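Local coordinates for peptidase C51 domain-containing protein (Streptococcus mutans, PDB 3L9A) that is of unknown function but forms the C-terminal domain of a phage-associated CHAP protein that probably hydrolyses peptidoglycan, at residues A[13-18]-A[30-35]; A[24-29]-A[80-85]; A[9-14]-A[60-65]; A[17-22]-A[64-69]. All coordinates share one frame; numbering follows the deposited sequence. Where two conformers were deposited one is given.

The four contacts show how a small domain is closed around one mixed sheet. Along the chain contacts 3, 1 and 4 start in turn from 9-22, contacts 3 and 4 end on neighbouring parts of 60-69, and contact 2 alternates with each of the others, so distant segments interlock. Contacts 1 and 3, centres about 7 Å apart, share strand 11-15, pairing it with antiparallel strand 31-35 and with parallel strand 61-66, outermost within this chain. Contacts 2 and 4, about 8 Å apart, tie the two-stranded sheet of 19-21 and 24-26 to strand 81-83 and to the start of helix 68-78. Contacts 2 and 3, about 14 Å apart, flank the chain's centre.

Contact 1 (A[13-18]-A[30-35])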
loop_
_atom_site.group_PDB
_atom_site.type_symbol
_atom_site.label_atom_id
_atom_site.label_comp_id
_atom_site.label_asym_id
_atom_site.label_seq_id
_atom_site.Cartn_x
_atom_site.Cartn_y
_atom_site.Cartn_z
ATOM N N VAL A 13 0.430 12.268 -13.333
ATOM C CA VAL A 13 0.120 12.490 -14.743
ATOM C C VAL A 13 -0.013 13.995 -14.951
ATOM O O VAL A 13 -0.175 14.748 -13.987
ATOM C CB VAL A 13 -1.166 11.747 -15.226
ATOM C CG1 VAL A 13 -1.027 10.242 -15.044
ATOM C CG2 VAL A 13 -2.409 12.261 -14.536
ATOM N N ILE A 14 0.057 14.422 -16.211
ATOM C CA ILE A 14 -0.099 15.834 -16.566
ATOM C C ILE A 14 -1.161 15.910 -17.645
ATOM O O ILE A 14 -1.083 15.193 -18.635
ATOM C CB ILE A 14 1.219 16.472 -17.065
ATOM C CG1 ILE A 14 2.367 16.187 -16.095
ATOM C CG2 ILE A 14 1.033 17.974 -17.263
ATOM C CD1 ILE A 14 3.681 16.843 -16.472
ATOM N N THR A 15 -2.164 16.765 -17.462
ATOM C CA THR A 15 -3.251 16.830 -18.451
ATOM C C THR A 15 -2.763 17.384 -19.784
ATOM O O THR A 15 -1.953 18.323 -19.826
ATOM C CB THR A 15 -4.425 17.662 -17.955
ATOM O OG1 THR A 15 -3.982 19.007 -17.777
ATOM C CG2 THR A 15 -4.990 17.093 -16.647
ATOM N N ASN A 16 -3.271 16.805 -20.872
ATOM C CA ASN A 16 -2.869 17.211 -22.218
ATOM C C ASN A 16 -3.600 18.444 -22.746
ATOM O O ASN A 16 -3.215 18.994 -23.776
ATOM C CB ASN A 16 -3.050 16.056 -23.211
ATOM C CG ASN A 16 -4.513 15.774 -23.539
ATOM O OD1 ASN A 16 -5.421 16.201 -22.830
ATOM N ND2 ASN A 16 -4.738 15.029 -24.619
ATOM N N SER A 17 -4.663 18.853 -22.056
ATOM C CA SER A 17 -5.497 19.968 -22.494
ATOM C C SER A 17 -6.384 20.343 -21.315
ATOM O O SER A 17 -6.368 19.679 -20.278
ATOM C CB SER A 17 -6.359 19.560 -23.698
ATOM O OG SER A 17 -7.185 18.454 -23.374
ATOM N N GLU A 18 -7.153 21.412 -21.483
ATOM C CA GLU A 18 -8.108 21.865 -20.489
ATOM C C GLU A 18 -9.415 21.090 -20.640
ATOM O O GLU A 18 -9.973 20.998 -21.749
ATOM C CB GLU A 18 -8.337 23.368 -20.665
ATOM C CG GLU A 18 -9.325 23.977 -19.683
ATOM C CD GLU A 18 -9.252 25.491 -19.630
ATOM O OE1 GLU A 18 -10.266 26.114 -19.283
ATOM O OE2 GLU A 18 -8.185 26.074 -19.929
ATOM N N ALA A 30 -2.107 20.624 -15.967
ATOM C CA ALA A 30 -2.344 20.355 -14.555
ATOM C C ALA A 30 -1.615 19.068 -14.169
ATOM O O ALA A 30 -1.774 18.031 -14.819
ATOM C CB ALA A 30 -3.825 20.207 -14.291
ATOM N N VAL A 31 -0.807 19.136 -13.117
ATOM C CA VAL A 31 -0.143 17.956 -12.573
ATOM C C VAL A 31 -1.075 17.323 -11.550
ATOM O O VAL A 31 -1.470 17.966 -10.568
ATOM C CB VAL A 31 1.227 18.308 -11.951
ATOM C CG1 VAL A 31 1.857 17.087 -11.300
ATOM C CG2 VAL A 31 2.145 18.909 -13.029
ATOM N N LEU A 32 -1.439 16.070 -11.816
ATOM C CA LEU A 32 -2.322 15.325 -10.934
ATOM C C LEU A 32 -1.530 14.262 -10.194
ATOM O O LEU A 32 -0.823 13.451 -10.814
ATOM C CB LEU A 32 -3.451 14.668 -11.732
ATOM C CG LEU A 32 -4.180 15.550 -12.742
ATOM C CD1 LEU A 32 -5.360 14.798 -13.335
ATOM C CD2 LEU A 32 -4.635 16.872 -12.118
ATOM N N HIS A 33 -1.606 14.305 -8.869
ATOM C CA HIS A 33 -1.029 13.269 -8.029
ATOM C C HIS A 33 -2.054 12.157 -7.894
ATOM O O HIS A 33 -3.178 12.399 -7.440
ATOM C CB HIS A 33 -0.695 13.816 -6.646
ATOM C CG HIS A 33 -0.036 12.810 -5.756
ATOM N ND1 HIS A 33 -0.714 12.127 -4.768
ATOM C CD2 HIS A 33 1.236 12.341 -5.736
ATOM C CE1 HIS A 33 0.126 11.303 -4.157
ATOM N NE2 HIS A 33 1.318 11.423 -4.716
ATOM N N VAL A 34 -1.669 10.945 -8.293
ATOM C CA VAL A 34 -2.585 9.812 -8.285
ATOM C C VAL A 34 -2.122 8.803 -7.248
ATOM O O VAL A 34 -0.989 8.319 -7.308
ATOM C CB VAL A 34 -2.670 9.122 -9.674
ATOM C CG1 VAL A 34 -3.733 8.029 -9.674
ATOM C CG2 VAL A 34 -2.954 10.144 -10.787
ATOM N N SER A 35 -3.012 8.480 -6.308
ATOM C CA SER A 35 -2.713 7.501 -5.278
ATOM C C SER A 35 -3.699 6.342 -5.339
ATOM O O SER A 35 -4.792 6.428 -4.789
ATOM C CB SER A 35 -2.738 8.137 -3.889
ATOM O OG SER A 35 -2.512 7.132 -2.909
#
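In the middle of the domain's five-stranded mixed sheet, strands 11-15 and 31-35 run antiparallel, and Val13 facing Leu32 forms a hydrogen-bonded pair. Val13 N reaches Leu32 O at 3.1 Å, and Leu32 N returns a bond to Val13 O at 2.8 Å with a nearly straight N-H...O angle of 169°. The next pair, Ile14 with Val31, is non-hydrogen-bonded, its CA atoms drawn in to 4.5 Å. Beyond it comes one further bond, from Thr15 N to Ala30 O at 3.0 Å, just before strand 31-35.

The alternation sends side chains to two faces. On one, CG2 of Val13 packs against CB of Leu32 at 3.8 Å; this methyl sits between its own backbone N and carbonyl carbon, while CG1 stands anti to the carbonyl carbon (chi1 -60°). Leu71 of helix 68-78 lies against both residues, which places this face in the hydrophobic core. On the other face Ile14 and Val31 lie side by side and point the same way, CG1 of Ile14 meeting CG2 of Val31. A glycerol, probably from the crystallisation liquor, is hydrogen-bonded to the backbone N of Val31. Thr15 turns its hydroxyl to the backbone oxygen of Ala27, and its methyl CG2 crosses the Leu32 side chain at about a right angle, 4.0 Å from CD1 of Leu32.

Contact 2 (A[24-29]-A[80-85])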
loop_
_atom_site.group_PDB
_atom_site.type_symbol
_atom_site.label_atom_id
_atom_site.label_comp_id
_atom_site.label_asym_id
_atom_site.label_seq_id
_atom_site.Cartn_x
_atom_site.Cartn_y
_atom_site.Cartn_z
ATOM N N VAL A 24 -14.553 17.565 -12.258
ATOM C CA VAL A 24 -13.483 18.455 -11.816
ATOM C C VAL A 24 -12.857 19.164 -13.019
ATOM O O VAL A 24 -12.465 18.515 -13.984
ATOM C CB VAL A 24 -12.381 17.671 -11.081
ATOM C CG1 VAL A 24 -11.284 18.618 -10.626
ATOM C CG2 VAL A 24 -12.972 16.880 -9.901
ATOM N N HIS A 25 -12.767 20.490 -12.960
ATOM C CA HIS A 25 -12.053 21.248 -13.976
ATOM C C HIS A 25 -10.549 21.142 -13.792
ATOM O O HIS A 25 -10.029 21.387 -12.699
ATOM C CB HIS A 25 -12.465 22.721 -13.930
ATOM C CG HIS A 25 -11.568 23.626 -14.709
ATOM N ND1 HIS A 25 -11.655 23.767 -16.077
ATOM C CD2 HIS A 25 -10.553 24.428 -14.309
ATOM C CE1 HIS A 25 -10.749 24.641 -16.483
ATOM N NE2 HIS A 25 -10.061 25.049 -15.433
ATOM N N TYR A 26 -9.862 20.822 -14.885
ATOM C CA TYR A 26 -8.400 20.842 -14.918
ATOM C C TYR A 26 -7.921 21.763 -16.035
ATOM O O TYR A 26 -8.362 21.623 -17.183
ATOM C CB TYR A 26 -7.829 19.437 -15.139
ATOM C CG TYR A 26 -8.181 18.460 -14.040
ATOM C CD1 TYR A 26 -7.754 18.667 -12.734
ATOM C CD2 TYR A 26 -8.938 17.328 -14.309
ATOM C CE1 TYR A 26 -8.071 17.775 -11.718
ATOM C CE2 TYR A 26 -9.269 16.428 -13.297
ATOM C CZ TYR A 26 -8.833 16.656 -12.006
ATOM O OH TYR A 26 -9.155 15.758 -11.012
ATOM N N ALA A 27 -7.004 22.679 -15.716
ATOM C CA ALA A 27 -6.292 23.423 -16.763
ATOM C C ALA A 27 -5.420 22.481 -17.585
ATOM O O ALA A 27 -5.066 21.390 -17.129
ATOM C CB ALA A 27 -5.428 24.521 -16.149
ATOM N N LYS A 28 -5.055 22.909 -18.788
ATOM C CA LYS A 28 -3.994 22.236 -19.524
ATOM C C LYS A 28 -2.711 22.265 -18.691
ATOM O O LYS A 28 -2.391 23.280 -18.082
ATOM C CB LYS A 28 -3.769 22.936 -20.866
ATOM C CG LYS A 28 -2.664 22.317 -21.708
ATOM C CD LYS A 28 -2.566 22.951 -23.098
ATOM C CE LYS A 28 -1.366 22.397 -23.854
ATOM N NZ LYS A 28 -1.307 22.886 -25.257
ATOM N N GLY A 29 -1.983 21.151 -18.654
ATOM C CA GLY A 29 -0.727 21.105 -17.916
ATOM C C GLY A 29 -0.892 20.937 -16.417
ATOM O O GLY A 29 0.069 21.100 -15.669
ATOM N N VAL A 80 -10.076 5.209 -8.594
ATOM C CA VAL A 80 -9.656 6.485 -8.026
ATOM C C VAL A 80 -10.762 7.530 -8.139
ATOM O O VAL A 80 -11.383 7.662 -9.200
ATOM C CB VAL A 80 -8.362 6.955 -8.728
ATOM C CG1 VAL A 80 -8.079 8.414 -8.468
ATOM C CG2 VAL A 80 -7.195 6.101 -8.287
ATOM N N LYS A 81 -10.973 8.271 -7.049
ATOM C CA LYS A 81 -11.819 9.457 -7.052
ATOM C C LYS A 81 -10.958 10.682 -7.351
ATOM O O LYS A 81 -10.031 11.001 -6.609
ATOM C CB LYS A 81 -12.498 9.625 -5.687
ATOM C CG LYS A 81 -13.382 10.875 -5.621
ATOM C CD LYS A 81 -13.691 11.284 -4.187
ATOM C CE LYS A 81 -14.140 12.740 -4.106
ATOM N NZ LYS A 81 -13.694 13.387 -2.835
ATOM N N PHE A 82 -11.278 11.362 -8.446
ATOM C CA PHE A 82 -10.563 12.567 -8.868
ATOM C C PHE A 82 -11.098 13.815 -8.177
ATOM O O PHE A 82 -12.316 13.969 -7.992
ATOM C CB PHE A 82 -10.636 12.711 -10.393
ATOM C CG PHE A 82 -9.641 11.849 -11.117
ATOM C CD1 PHE A 82 -8.454 12.398 -11.589
ATOM C CD2 PHE A 82 -9.862 10.487 -11.290
ATOM C CE1 PHE A 82 -7.514 11.603 -12.235
ATOM C CE2 PHE A 82 -8.915 9.691 -11.930
ATOM C CZ PHE A 82 -7.741 10.252 -12.400
ATOM N N GLU A 83 -10.172 14.695 -7.798
ATOM C CA GLU A 83 -10.479 15.937 -7.112
ATOM C C GLU A 83 -9.705 17.094 -7.735
ATOM O O GLU A 83 -8.728 16.892 -8.466
ATOM C CB GLU A 83 -10.082 15.857 -5.634
ATOM C CG GLU A 83 -10.722 14.719 -4.871
ATOM C CD GLU A 83 -10.198 14.592 -3.451
ATOM O OE1 GLU A 83 -9.252 15.310 -3.081
ATOM O OE2 GLU A 83 -10.754 13.768 -2.705
ATOM N N GLY A 84 -10.115 18.315 -7.410
ATOM C CA GLY A 84 -9.363 19.511 -7.804
ATOM C C GLY A 84 -8.300 19.851 -6.780
ATOM O O GLY A 84 -7.826 18.981 -6.043
ATOM N N LYS A 85 -7.920 21.122 -6.734
ATOM C CA LYS A 85 -6.921 21.588 -5.774
ATOM C C LYS A 85 -7.485 21.595 -4.369
ATOM O O LYS A 85 -8.699 21.713 -4.172
ATOM C CB LYS A 85 -6.445 22.994 -6.129
ATOM C CG LYS A 85 -5.720 23.089 -7.455
ATOM C CD LYS A 85 -5.294 24.516 -7.755
ATOM C CE LYS A 85 -4.526 24.577 -9.056
ATOM N NZ LYS A 85 -4.200 25.957 -9.509
#
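Tyr26 and Phe82 meet where the two-stranded sheet of 19-21 and 24-26 passes over the end of strand 81-83, an edge strand of the main sheet within the chain. The short strand segments lie 7.8 Å apart at an angle of 58°, and a side chain makes the polar link between them.

That link is a single hydrogen bond: Tyr26 OH donates to the backbone O of Glu83 at 2.8 Å. The oxygen lies at the edge of the tyrosine ring, near its plane, but the hydroxyl stands 55° out of the carbonyl plane and therefore does not follow a lone pair.

Van der Waals contacts flank this bond. The Tyr26 and Phe82 side chains cross at about a right angle, with Tyr26 OH in the plane of the phenylalanine ring at its edge, 3.5 Å from CD1 of Phe82; the apolar pair is CZ of Tyr26 with the same CD1, at 4.3 Å. The Val24 methyls lie against the backbone of 82-84: CG1, anti to the backbone N (chi1 -180°), reaches Gly84 N at 3.4 Å, and CG2 approaches Phe82 O at 3.5 Å.

The charged groups do not cross between the two segments. Lys81 NZ bridges to Glu83 OE2 at 3.0 Å, while OE1 of Glu83 pairs with Arg40 of strand 40-43.

Because the tyrosine's acceptor is a main-chain oxygen, the Glu83 carboxylate is left to Lys81 and Arg40.

Contact 3 (A[9-14]-A[60-65]); sequences RDFFVI and EYVEKN
Phe12 and Tyr61 form an offset stack where strand 11-15 pairs in parallel with 61-66, the outermost strand within this chain. Their ring centroids are 4.7 Å apart and the planes are inclined at 29°; CD2 of Phe12 lies over one face of the tyrosine, toward its rim, 3.5 Å from CZ of Tyr61. Both side chains point the same way, each CG being anti to its own carbonyl carbon (chi1 -74° for Phe12, -66° for Tyr61). The CD1 methyl of Ile14 extends this patch, meeting CD1 of Tyr61 at 3.9 Å.

Away from the stack, the Phe11 and Val62 side chains cross at about a right angle, with CD1 of Phe11 3.4 Å from CG2 of Val62. The same methyl also touches CG1 of Val13. Phe11 and Val13 pack on helix 68-78, whereas Val62 lies against Val55 of the third subunit.

Behind the side chains, three backbone bonds join the strands. Phe12 N bonds to Glu60 O at 2.9 Å, Val62 N to Phe12 O at 3.0 Å, and Ile14 N to Glu63 O at 2.9 Å. Only Phe12 with Tyr61 is a firm bridge, and the pairing is irregular around Val62. Where it begins, a water donates to Asp10 O and accepts from Glu60 N.

The next shell fixes the polar ends. Tyr61 OH is hydrogen-bonded to Glu49 and Lys53 of helix 46-55, while Glu60 forms a salt bridge with Lys57 of the third subunit. With its ring stacked and its hydroxyl held twice, Tyr61 has little freedom to rotate, and the nearby lysine would probably make that hydroxyl a somewhat better donor toward Glu49.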
loop_
_atom_site.group_PDB
_atom_site.type_symbol
_atom_site.label_atom_id
_atom_site.label_comp_id
_atom_site.label_asym_id
_atom_site.label_seq_id
_atom_site.Cartn_x
_atom_site.Cartn_y
_atom_site.Cartn_z
ATOM N N ARG A 9 2.039 1.903 -6.476
ATOM C CA ARG A 9 2.652 3.141 -5.978
ATOM C C ARG A 9 1.936 4.393 -6.485
ATOM O O ARG A 9 1.187 4.337 -7.450
ATOM C CB ARG A 9 4.143 3.185 -6.384
ATOM C CG ARG A 9 4.431 3.208 -7.865
ATOM C CD ARG A 9 5.886 2.839 -8.198
ATOM N NE ARG A 9 6.092 1.401 -8.391
ATOM C CZ ARG A 9 6.895 0.640 -7.643
ATOM N NH1 ARG A 9 7.585 1.170 -6.638
ATOM N NH2 ARG A 9 7.018 -0.659 -7.902
ATOM N N ASP A 10 2.165 5.517 -5.820
ATOM C CA ASP A 10 1.647 6.785 -6.307
ATOM C C ASP A 10 2.377 7.179 -7.600
ATOM O O ASP A 10 3.521 6.777 -7.825
ATOM C CB ASP A 10 1.867 7.872 -5.259
ATOM C CG ASP A 10 1.135 7.615 -3.950
ATOM O OD1 ASP A 10 0.163 6.822 -3.915
ATOM O OD2 ASP A 10 1.537 8.243 -2.946
ATOM N N PHE A 11 1.725 7.975 -8.437
ATOM C CA PHE A 11 2.352 8.461 -9.666
ATOM C C PHE A 11 1.751 9.793 -10.062
ATOM O O PHE A 11 0.672 10.160 -9.588
ATOM C CB PHE A 11 2.251 7.439 -10.812
ATOM C CG PHE A 11 0.835 7.031 -11.185
ATOM C CD1 PHE A 11 0.136 7.707 -12.177
ATOM C CD2 PHE A 11 0.232 5.930 -10.593
ATOM C CE1 PHE A 11 -1.144 7.297 -12.566
ATOM C CE2 PHE A 11 -1.062 5.528 -10.965
ATOM C CZ PHE A 11 -1.735 6.209 -11.959
ATOM N N PHE A 12 2.453 10.515 -10.931
ATOM C CA PHE A 12 1.921 11.744 -11.507
ATOM C C PHE A 12 1.462 11.526 -12.945
ATOM O O PHE A 12 2.063 10.740 -13.696
ATOM C CB PHE A 12 3.011 12.817 -11.597
ATOM C CG PHE A 12 3.408 13.462 -10.292
ATOM C CD1 PHE A 12 2.473 14.096 -9.471
ATOM C CD2 PHE A 12 4.752 13.519 -9.938
ATOM C CE1 PHE A 12 2.884 14.747 -8.297
ATOM C CE2 PHE A 12 5.162 14.166 -8.776
ATOM C CZ PHE A 12 4.230 14.779 -7.959
ATOM N N VAL A 13 0.430 12.268 -13.333
ATOM C CA VAL A 13 0.120 12.490 -14.743
ATOM C C VAL A 13 -0.013 13.995 -14.951
ATOM O O VAL A 13 -0.175 14.748 -13.987
ATOM C CB VAL A 13 -1.166 11.747 -15.226
ATOM C CG1 VAL A 13 -1.027 10.242 -15.044
ATOM C CG2 VAL A 13 -2.409 12.261 -14.536
ATOM N N ILE A 14 0.057 14.422 -16.211
ATOM C CA ILE A 14 -0.099 15.834 -16.566
ATOM C C ILE A 14 -1.161 15.910 -17.645
ATOM O O ILE A 14 -1.083 15.193 -18.635
ATOM C CB ILE A 14 1.219 16.472 -17.065
ATOM C CG1 ILE A 14 2.367 16.187 -16.095
ATOM C CG2 ILE A 14 1.033 17.974 -17.263
ATOM C CD1 ILE A 14 3.681 16.843 -16.472
ATOM N N GLU A 60 7.135 8.711 -10.429
ATOM C CA GLU A 60 7.254 8.877 -11.878
ATOM C C GLU A 60 6.123 9.708 -12.475
ATOM O O GLU A 60 4.986 9.638 -12.012
ATOM C CB GLU A 60 7.245 7.504 -12.549
ATOM C CG GLU A 60 8.459 6.644 -12.254
ATOM C CD GLU A 60 8.448 5.376 -13.072
ATOM O OE1 GLU A 60 7.710 4.436 -12.704
ATOM O OE2 GLU A 60 9.158 5.335 -14.095
ATOM N N TYR A 61 6.450 10.475 -13.516
ATOM C CA TYR A 61 5.448 11.109 -14.369
ATOM C C TYR A 61 5.162 10.124 -15.488
ATOM O O TYR A 61 5.876 10.080 -16.495
ATOM C CB TYR A 61 5.969 12.425 -14.946
ATOM C CG TYR A 61 6.214 13.503 -13.916
ATOM C CD1 TYR A 61 5.290 14.528 -13.715
ATOM C CD2 TYR A 61 7.383 13.507 -13.148
ATOM C CE1 TYR A 61 5.520 15.529 -12.773
ATOM C CE2 TYR A 61 7.617 14.497 -12.200
ATOM C CZ TYR A 61 6.689 15.500 -12.023
ATOM O OH TYR A 61 6.959 16.466 -11.083
ATOM N N VAL A 62 4.128 9.315 -15.312
ATOM C CA VAL A 62 3.957 8.169 -16.212
ATOM C C VAL A 62 3.281 8.558 -17.522
ATOM O O VAL A 62 3.343 7.803 -18.492
ATOM C CB VAL A 62 3.179 7.020 -15.547
ATOM C CG1 VAL A 62 3.938 6.490 -14.337
ATOM C CG2 VAL A 62 1.781 7.459 -15.156
ATOM N N GLU A 63 2.606 9.712 -17.536
ATOM C CA GLU A 63 1.963 10.211 -18.737
ATOM C C GLU A 63 1.918 11.724 -18.638
ATOM O O GLU A 63 1.236 12.270 -17.769
ATOM C CB GLU A 63 0.545 9.639 -18.884
ATOM C CG GLU A 63 -0.227 10.152 -20.090
ATOM C CD GLU A 63 0.527 9.949 -21.383
ATOM O OE1 GLU A 63 1.063 10.938 -21.922
ATOM O OE2 GLU A 63 0.593 8.791 -21.855
ATOM N N LYS A 64 2.608 12.397 -19.555
ATOM C CA LYS A 64 2.622 13.858 -19.563
ATOM C C LYS A 64 1.651 14.467 -20.583
ATOM O O LYS A 64 1.597 15.692 -20.736
ATOM C CB LYS A 64 4.055 14.396 -19.719
ATOM C CG LYS A 64 4.975 13.993 -18.552
ATOM C CD LYS A 64 6.318 14.726 -18.559
ATOM C CE LYS A 64 7.290 14.140 -19.566
ATOM N NZ LYS A 64 8.618 14.817 -19.454
ATOM N N ASN A 65 0.862 13.626 -21.255
ATOM C CA ASN A 65 -0.165 14.128 -22.147
ATOM C C ASN A 65 -1.442 13.363 -21.880
ATOM O O ASN A 65 -2.002 12.751 -22.789
ATOM C CB ASN A 65 0.312 14.065 -23.607
ATOM C CG ASN A 65 1.351 15.146 -23.920
ATOM O OD1 ASN A 65 2.544 14.994 -23.633
ATOM N ND2 ASN A 65 0.888 16.267 -24.453
HETATM O O HOH W 1 5.513 6.444 -9.697
#

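Contact 4 (A[17-22]-A[64-69]); sequences SEYTFA and KNASPA
Strand 19-21 passes the short link, just after the corner at Lys64 and Asn65, by which the chain enters helix 68-78. The backbones stay apart: the nearest CA atoms, those of Phe21 and Pro68, are 6.3 Å from each other. Pro68 opens the helix, and Ser67 before it is the N-cap, its OG accepting from the backbone N of Phe70. Side chains therefore bridge the interval between the extended chain and the helix start.

Tyr19 carries most of the bridge. Its CG is set between the backbone N and carbonyl carbon (chi1 53°), which directs the ring toward the proline. There CG of Pro68 rests over the middle of one ring face in a CH-pi contact, 3.7 Å from the centroid of the Tyr19 ring and only 8° off the normal. The neighbouring ring carbon CD of Pro68 comes to 3.5 Å from CE2 of Tyr19.

At the far end of the ring, Tyr19 OH donates to the backbone O of Ala66 at 2.8 Å. This oxygen lies in the ring plane at its edge, although the hydroxyl is 51° above the carbonyl plane of Ala66. Asn16 N bonds to the same oxygen, so Ala66 O receives both a main-chain and a side-chain donor. One face and the hydroxyl of Tyr19 are thus engaged by two residues, Ala66 and Pro68, on either side of Ser67.

Phe21 adds a second aromatic group beside the proline. Its ring stands edge-to-face with Phe82 and also packs on Leu71 and Val75 of the helix; CE1 of Phe21 lies 3.5 Å from Pro68 O.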
loop_
_atom_site.group_PDB
_atom_site.type_symbol
_atom_site.label_atom_id
_atom_site.label_comp_id
_atom_site.label_asym_id
_atom_site.label_seq_id
_atom_site.Cartn_x
_atom_site.Cartn_y
_atom_site.Cartn_z
ATOM N N SER A 17 -4.663 18.853 -22.056
ATOM C CA SER A 17 -5.497 19.968 -22.494
ATOM C C SER A 17 -6.384 20.343 -21.315
ATOM O O SER A 17 -6.368 19.679 -20.278
ATOM C CB SER A 17 -6.359 19.560 -23.698
ATOM O OG SER A 17 -7.185 18.454 -23.374
ATOM N N GLU A 18 -7.153 21.412 -21.483
ATOM C CA GLU A 18 -8.108 21.865 -20.489
ATOM C C GLU A 18 -9.415 21.090 -20.640
ATOM O O GLU A 18 -9.973 20.998 -21.749
ATOM C CB GLU A 18 -8.337 23.368 -20.665
ATOM C CG GLU A 18 -9.325 23.977 -19.683
ATOM C CD GLU A 18 -9.252 25.491 -19.630
ATOM O OE1 GLU A 18 -10.266 26.114 -19.283
ATOM O OE2 GLU A 18 -8.185 26.074 -19.929
ATOM N N TYR A 19 -9.881 20.498 -19.544
ATOM C CA TYR A 19 -11.116 19.728 -19.583
ATOM C C TYR A 19 -11.679 19.516 -18.196
ATOM O O TYR A 19 -10.974 19.683 -17.199
ATOM C CB TYR A 19 -10.932 18.382 -20.305
ATOM C CG TYR A 19 -9.809 17.491 -19.828
ATOM C CD1 TYR A 19 -9.899 16.778 -18.626
ATOM C CD2 TYR A 19 -8.679 17.303 -20.618
ATOM C CE1 TYR A 19 -8.880 15.917 -18.218
ATOM C CE2 TYR A 19 -7.651 16.449 -20.219
ATOM C CZ TYR A 19 -7.765 15.753 -19.017
ATOM O OH TYR A 19 -6.772 14.878 -18.612
ATOM N N THR A 20 -12.957 19.138 -18.150
ATOM C CA THR A 20 -13.553 18.625 -16.917
ATOM C C THR A 20 -13.590 17.109 -16.991
ATOM O O THR A 20 -14.070 16.537 -17.978
ATOM C CB THR A 20 -14.990 19.138 -16.739
ATOM O OG1 THR A 20 -14.957 20.569 -16.672
ATOM C CG2 THR A 20 -15.632 18.587 -15.470
ATOM N N PHE A 21 -13.056 16.463 -15.955
ATOM C CA PHE A 21 -13.122 15.014 -15.830
ATOM C C PHE A 21 -13.703 14.685 -14.464
ATOM O O PHE A 21 -13.296 15.274 -13.463
ATOM C CB PHE A 21 -11.746 14.351 -15.998
ATOM C CG PHE A 21 -11.820 12.858 -15.866
ATOM C CD1 PHE A 21 -12.247 12.077 -16.941
ATOM C CD2 PHE A 21 -11.553 12.237 -14.645
ATOM C CE1 PHE A 21 -12.365 10.693 -16.805
ATOM C CE2 PHE A 21 -11.681 10.874 -14.506
ATOM C CZ PHE A 21 -12.081 10.096 -15.583
ATOM N N ALA A 22 -14.676 13.770 -14.426
ATOM C CA ALA A 22 -15.318 13.375 -13.167
ATOM C C ALA A 22 -15.783 14.603 -12.364
ATOM O O ALA A 22 -15.648 14.667 -11.133
ATOM C CB ALA A 22 -14.396 12.468 -12.335
ATOM N N LYS A 64 2.608 12.397 -19.555
ATOM C CA LYS A 64 2.622 13.858 -19.563
ATOM C C LYS A 64 1.651 14.467 -20.583
ATOM O O LYS A 64 1.597 15.692 -20.736
ATOM C CB LYS A 64 4.055 14.396 -19.719
ATOM C CG LYS A 64 4.975 13.993 -18.552
ATOM C CD LYS A 64 6.318 14.726 -18.559
ATOM C CE LYS A 64 7.290 14.140 -19.566
ATOM N NZ LYS A 64 8.618 14.817 -19.454
ATOM N N ASN A 65 0.862 13.626 -21.255
ATOM C CA ASN A 65 -0.165 14.128 -22.147
ATOM C C ASN A 65 -1.442 13.363 -21.880
ATOM O O ASN A 65 -2.002 12.751 -22.789
ATOM C CB ASN A 65 0.312 14.065 -23.607
ATOM C CG ASN A 65 1.351 15.146 -23.920
ATOM O OD1 ASN A 65 2.544 14.994 -23.633
ATOM N ND2 ASN A 65 0.888 16.267 -24.453
ATOM N N ALA A 66 -1.897 13.393 -20.621
ATOM C CA ALA A 66 -3.045 12.576 -20.237
ATOM C C ALA A 66 -4.353 13.188 -20.718
ATOM O O ALA A 66 -4.691 14.325 -20.364
ATOM C CB ALA A 66 -3.076 12.394 -18.723
ATOM N N SER A 67 -5.077 12.427 -21.528
ATOM C CA SER A 67 -6.391 12.814 -22.030
ATOM C C SER A 67 -7.456 12.336 -21.033
ATOM O O SER A 67 -7.171 11.535 -20.136
ATOM C CB SER A 67 -6.641 12.128 -23.376
ATOM O OG SER A 67 -6.751 10.739 -23.129
ATOM N N PRO A 68 -8.710 12.773 -21.215
ATOM C CA PRO A 68 -9.789 12.200 -20.398
ATOM C C PRO A 68 -9.865 10.670 -20.485
ATOM O O PRO A 68 -10.171 10.023 -19.490
ATOM C CB PRO A 68 -11.053 12.869 -20.958
ATOM C CG PRO A 68 -10.538 14.195 -21.525
ATOM C CD PRO A 68 -9.185 13.860 -22.097
ATOM N N ALA A 69 -9.586 10.093 -21.653
ATOM C CA ALA A 69 -9.615 8.632 -21.799
ATOM C C ALA A 69 -8.565 7.961 -20.922
ATOM O O ALA A 69 -8.795 6.875 -20.382
ATOM C CB ALA A 69 -9.439 8.222 -23.258
#